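Local coordinates for amidohydrolase (Brucella melitensis biovar Abortus, PDB 4F0L), which probably acts as a metal-dependent deaminase of the amidohydrolase family and holds an iron(III) ion in this crystal, at residues Met290-Thr303 / Phe317-Asn331. Sequence-based numbering, arbitrary orientation.
With FE (Fe (III) ion), chain E.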
loop_
_atom_site.group_PDB
_atom_site.type_symbol
_atom_site.label_atom_id
_atom_site.label_comp_id
_atom_site.label_asym_id
_atom_site.label_seq_id
_atom_site.Cartn_x
_atom_site.Cartn_y
_atom_site.Cartn_z
ATOM N N MET B 290 -22.384 -2.399 -19.045
ATOM C CA MET B 290 -21.064 -1.859 -19.380
ATOM C C MET B 290 -20.178 -2.980 -19.858
ATOM O O MET B 290 -19.546 -2.867 -20.910
ATOM C CB MET B 290 -20.420 -1.169 -18.179
ATOM C CG MET B 290 -19.003 -0.659 -18.456
ATOM S SD MET B 290 -18.211 0.094 -17.042
ATOM C CE MET B 290 -16.486 0.183 -17.609
ATOM N N ALA B 291 -20.128 -4.060 -19.083
ATOM C CA ALA B 291 -19.324 -5.205 -19.437
ATOM C C ALA B 291 -19.769 -5.790 -20.779
ATOM O O ALA B 291 -18.936 -6.155 -21.604
ATOM C CB ALA B 291 -19.383 -6.268 -18.327
ATOM N N LYS B 292 -21.072 -5.872 -21.009
ATOM C CA LYS B 292 -21.593 -6.513 -22.227
ATOM C C LYS B 292 -21.261 -5.663 -23.437
ATOM O O LYS B 292 -21.007 -6.202 -24.524
ATOM C CB LYS B 292 -23.110 -6.722 -22.144
ATOM N N ALA B 293 -21.287 -4.341 -23.253
ATOM C CA ALA B 293 -20.892 -3.402 -24.311
ATOM C C ALA B 293 -19.407 -3.511 -24.654
ATOM O O ALA B 293 -19.011 -3.134 -25.752
ATOM C CB ALA B 293 -21.210 -1.988 -23.910
ATOM N N GLY B 294 -18.593 -4.014 -23.724
ATOM C CA GLY B 294 -17.161 -4.208 -23.960
ATOM C C GLY B 294 -16.274 -3.050 -23.531
ATOM O O GLY B 294 -15.064 -3.076 -23.779
ATOM N N ALA B 295 -16.863 -2.027 -22.899
ATOM C CA ALA B 295 -16.119 -0.862 -22.416
ATOM C C ALA B 295 -15.135 -1.309 -21.359
ATOM O O ALA B 295 -15.446 -2.166 -20.560
ATOM C CB ALA B 295 -17.067 0.167 -21.822
ATOM N N ILE B 296 -13.932 -0.747 -21.376
ATOM C CA ILE B 296 -12.917 -1.105 -20.387
ATOM C C ILE B 296 -13.064 -0.217 -19.165
ATOM O O ILE B 296 -13.188 1.010 -19.315
ATOM C CB ILE B 296 -11.504 -0.883 -20.920
ATOM C CG1 ILE B 296 -11.284 -1.698 -22.200
ATOM C CG2 ILE B 296 -10.480 -1.193 -19.815
ATOM C CD1 ILE B 296 -11.526 -3.183 -22.037
ATOM N N ALA B 297 -13.055 -0.821 -17.971
ATOM C CA ALA B 297 -13.078 -0.066 -16.719
ATOM C C ALA B 297 -11.690 0.477 -16.424
ATOM O O ALA B 297 -10.753 -0.312 -16.249
ATOM C CB ALA B 297 -13.571 -0.955 -15.553
ATOM N N GLY B 298 -11.538 1.796 -16.393
ATOM C CA GLY B 298 -10.250 2.424 -16.100
ATOM C C GLY B 298 -10.153 2.655 -14.610
ATOM O O GLY B 298 -10.523 3.726 -14.118
ATOM N N LEU B 299 -9.688 1.642 -13.884
ATOM C CA LEU B 299 -9.664 1.694 -12.428
ATOM C C LEU B 299 -8.411 2.407 -11.920
ATOM O O LEU B 299 -7.285 2.149 -12.392
ATOM C CB LEU B 299 -9.745 0.267 -11.861
ATOM C CG LEU B 299 -10.975 -0.566 -12.265
ATOM C CD1 LEU B 299 -10.988 -1.913 -11.507
ATOM C CD2 LEU B 299 -12.287 0.224 -12.001
ATOM N N CYS B 300 -8.602 3.243 -10.907
ATOM C CA CYS B 300 -7.526 4.002 -10.298
ATOM C C CYS B 300 -7.579 3.810 -8.791
ATOM O O CYS B 300 -7.926 4.735 -8.066
ATOM C CB CYS B 300 -7.654 5.488 -10.685
ATOM S SG CYS B 300 -7.702 5.767 -12.504
ATOM N N PRO B 301 -7.219 2.594 -8.305
ATOM C CA PRO B 301 -7.562 2.260 -6.934
ATOM C C PRO B 301 -6.887 3.125 -5.850
ATOM O O PRO B 301 -7.549 3.511 -4.870
ATOM C CB PRO B 301 -7.157 0.781 -6.802
ATOM C CG PRO B 301 -7.122 0.246 -8.189
ATOM C CD PRO B 301 -6.801 1.402 -9.100
ATOM N N VAL B 302 -5.592 3.406 -6.013
ATOM C CA VAL B 302 -4.894 4.258 -5.050
ATOM C C VAL B 302 -5.439 5.661 -5.018
ATOM O O VAL B 302 -5.698 6.180 -3.939
ATOM C CB VAL B 302 -3.385 4.250 -5.282
ATOM C CG1 VAL B 302 -2.657 5.361 -4.500
ATOM C CG2 VAL B 302 -2.910 2.844 -4.899
ATOM N N THR B 303 -5.656 6.268 -6.176
ATOM C CA THR B 303 -6.236 7.611 -6.216
ATOM C C THR B 303 -7.652 7.620 -5.666
ATOM O O THR B 303 -8.023 8.508 -4.908
ATOM C CB THR B 303 -6.195 8.234 -7.634
ATOM O OG1 THR B 303 -4.828 8.404 -8.026
ATOM C CG2 THR B 303 -6.880 9.647 -7.667
ATOM N N PHE B 317 -18.631 -6.986 -12.168
ATOM C CA PHE B 317 -18.076 -6.579 -13.457
ATOM C C PHE B 317 -17.324 -7.743 -14.144
ATOM O O PHE B 317 -17.572 -8.039 -15.337
ATOM C CB PHE B 317 -17.208 -5.344 -13.291
ATOM C CG PHE B 317 -16.742 -4.752 -14.587
ATOM C CD1 PHE B 317 -17.646 -4.212 -15.491
ATOM C CD2 PHE B 317 -15.402 -4.762 -14.914
ATOM C CE1 PHE B 317 -17.220 -3.679 -16.699
ATOM C CE2 PHE B 317 -14.966 -4.215 -16.106
ATOM C CZ PHE B 317 -15.869 -3.677 -17.003
ATOM N N ALA B 318 -16.486 -8.444 -13.376
ATOM C CA ALA B 318 -15.696 -9.569 -13.883
ATOM C C ALA B 318 -16.574 -10.763 -14.273
ATOM O O ALA B 318 -16.389 -11.361 -15.339
ATOM C CB ALA B 318 -14.620 -9.988 -12.869
ATOM N N ALA B 319 -17.579 -11.065 -13.460
ATOM C CA ALA B 319 -18.505 -12.162 -13.763
ATOM C C ALA B 319 -19.275 -11.907 -15.065
ATOM O O ALA B 319 -19.613 -12.838 -15.776
ATOM C CB ALA B 319 -19.474 -12.389 -12.601
ATOM N N ALA B 320 -19.516 -10.644 -15.406
ATOM C CA ALA B 320 -20.220 -10.330 -16.643
ATOM C C ALA B 320 -19.280 -10.248 -17.867
ATOM O O ALA B 320 -19.707 -9.844 -18.958
ATOM C CB ALA B 320 -21.003 -9.050 -16.477
ATOM N N GLY B 321 -18.022 -10.648 -17.692
ATOM C CA GLY B 321 -17.007 -10.578 -18.754
ATOM C C GLY B 321 -16.359 -9.212 -18.917
ATOM O O GLY B 321 -15.758 -8.927 -19.951
ATOM N N GLY B 322 -16.509 -8.337 -17.934
ATOM C CA GLY B 322 -15.935 -7.007 -18.049
ATOM C C GLY B 322 -14.431 -7.065 -17.947
ATOM O O GLY B 322 -13.891 -7.929 -17.280
ATOM N N LYS B 323 -13.753 -6.158 -18.634
ATOM C CA LYS B 323 -12.313 -6.073 -18.594
ATOM C C LYS B 323 -11.892 -4.719 -18.017
ATOM O O LYS B 323 -12.606 -3.719 -18.167
ATOM C CB LYS B 323 -11.756 -6.241 -20.003
ATOM C CG LYS B 323 -11.857 -7.651 -20.583
ATOM C CD LYS B 323 -11.446 -7.618 -22.060
ATOM C CE LYS B 323 -11.382 -9.006 -22.681
ATOM N NZ LYS B 323 -12.716 -9.509 -23.020
ATOM N N PHE B 324 -10.715 -4.683 -17.398
ATOM C CA PHE B 324 -10.228 -3.476 -16.699
ATOM C C PHE B 324 -8.732 -3.266 -16.888
ATOM O O PHE B 324 -8.006 -4.197 -17.265
ATOM C CB PHE B 324 -10.539 -3.578 -15.196
ATOM C CG PHE B 324 -9.557 -4.434 -14.429
ATOM C CD1 PHE B 324 -9.668 -5.798 -14.423
ATOM C CD2 PHE B 324 -8.499 -3.837 -13.728
ATOM C CE1 PHE B 324 -8.750 -6.591 -13.738
ATOM C CE2 PHE B 324 -7.565 -4.617 -13.040
ATOM C CZ PHE B 324 -7.694 -6.014 -13.065
ATOM N N GLY B 325 -8.295 -2.033 -16.635
ATOM C CA GLY B 325 -6.904 -1.691 -16.428
ATOM C C GLY B 325 -6.726 -0.758 -15.228
ATOM O O GLY B 325 -7.704 -0.333 -14.577
ATOM N N ILE B 326 -5.477 -0.428 -14.938
ATOM C CA ILE B 326 -5.150 0.445 -13.828
ATOM C C ILE B 326 -4.405 1.680 -14.274
ATOM O O ILE B 326 -3.589 1.641 -15.216
ATOM C CB ILE B 326 -4.311 -0.258 -12.734
ATOM C CG1 ILE B 326 -3.068 -0.941 -13.342
ATOM C CG2 ILE B 326 -5.196 -1.244 -11.960
ATOM C CD1 ILE B 326 -2.068 -1.455 -12.308
ATOM N N GLY B 327 -4.713 2.780 -13.587
ATOM C CA GLY B 327 -4.045 4.037 -13.793
ATOM C C GLY B 327 -3.680 4.742 -12.503
ATOM O O GLY B 327 -4.462 4.776 -11.554
ATOM N N SER B 328 -2.499 5.351 -12.492
ATOM C CA SER B 328 -2.018 6.075 -11.308
ATOM C C SER B 328 -2.757 7.408 -11.084
ATOM O O SER B 328 -2.771 7.930 -9.976
ATOM C CB SER B 328 -0.533 6.328 -11.452
ATOM O OG SER B 328 0.189 5.114 -11.440
ATOM N N ASP B 329 -3.321 7.958 -12.151
ATOM C CA ASP B 329 -4.348 9.028 -12.073
ATOM C C ASP B 329 -3.770 10.306 -11.457
ATOM O O ASP B 329 -3.170 11.107 -12.197
ATOM C CB ASP B 329 -5.612 8.519 -11.361
ATOM C CG ASP B 329 -6.774 9.549 -11.356
ATOM O OD1 ASP B 329 -6.660 10.626 -11.984
ATOM O OD2 ASP B 329 -7.827 9.267 -10.757
ATOM N N SER B 330 -3.934 10.504 -10.148
ATOM C CA SER B 330 -3.387 11.691 -9.468
ATOM C C SER B 330 -1.898 11.575 -9.342
ATOM O O SER B 330 -1.189 12.564 -9.042
ATOM C CB SER B 330 -3.987 11.890 -8.053
ATOM O OG SER B 330 -3.541 10.873 -7.153
ATOM N N ASN B 331 -1.402 10.357 -9.561
ATOM C CA ASN B 331 0.057 10.111 -9.508
ATOM C C ASN B 331 0.646 10.385 -8.127
ATOM O O ASN B 331 1.867 10.684 -7.974
ATOM C CB ASN B 331 0.768 10.872 -10.628
ATOM C CG ASN B 331 0.385 10.320 -12.027
ATOM O OD1 ASN B 331 0.405 9.136 -12.227
ATOM N ND2 ASN B 331 0.054 11.184 -12.975
HETATM FE FE FE E . -8.431 11.322 -13.504
HETATM O O HOH W 1 -16.276 -6.868 -21.769
HETATM O O HOH W 2 -15.401 -4.720 -20.471
HETATM O O HOH W 3 -4.412 5.461 -8.679
HETATM O O HOH W 4 -9.624 10.652 -11.813
HETATM O O HOH W 5 -8.718 13.092 -12.102
#
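Asp329, a ligand of the iron, is met by Thr303 at its carboxylate and by Cys300 at its CB just beyond the end of two paired strands. Its CG stands anti to the backbone N (chi1 -175°), which carries the carboxylate up to the metal, and OD1 binds the iron at 2.4 Å. Thr303 crosses it at about a right angle, the methyl CG2 lying 3.3 Å from Asp329 OD2, while Cys300 SG packs against Asp329 CB at 3.6 Å. Thr303 OG1 shares a 2.9 Å hydrogen bond with Ser330 OG. A water lies between Thr303 N and Gly327 O, just after strand 323-326.

Behind this end, strands 296-299 and 323-326 run parallel, linked by four backbone bonds from Ala297 N to Lys323 O at one end through Gly327 N to Leu299 O at the other. On one face Ala297 CB touches Phe324 CB, and Leu299 CD1 reaches Phe324 CD2 at 3.9 Å.

At the far end the Phe317 ring packs against helix 284-293 and strand 296-299. Ala291 CB reaches Gly322 CA at 3.5 Å and also touches Phe317 CE1 and Ala320 CB; Gly322, from Phe317's own segment, lies over one face of the ring, and Ala295 O is at its edge. Met290 SD makes an oblique Met-aromatic contact, and Ala297 CB comes to 3.6 Å from Phe317 CE2. His65, His67 and His241 complete the protein ligands of the iron, and metal ligands at or just past the C-terminal ends of strands, with helices packed outside, are the hallmark of the amidohydrolase TIM barrel.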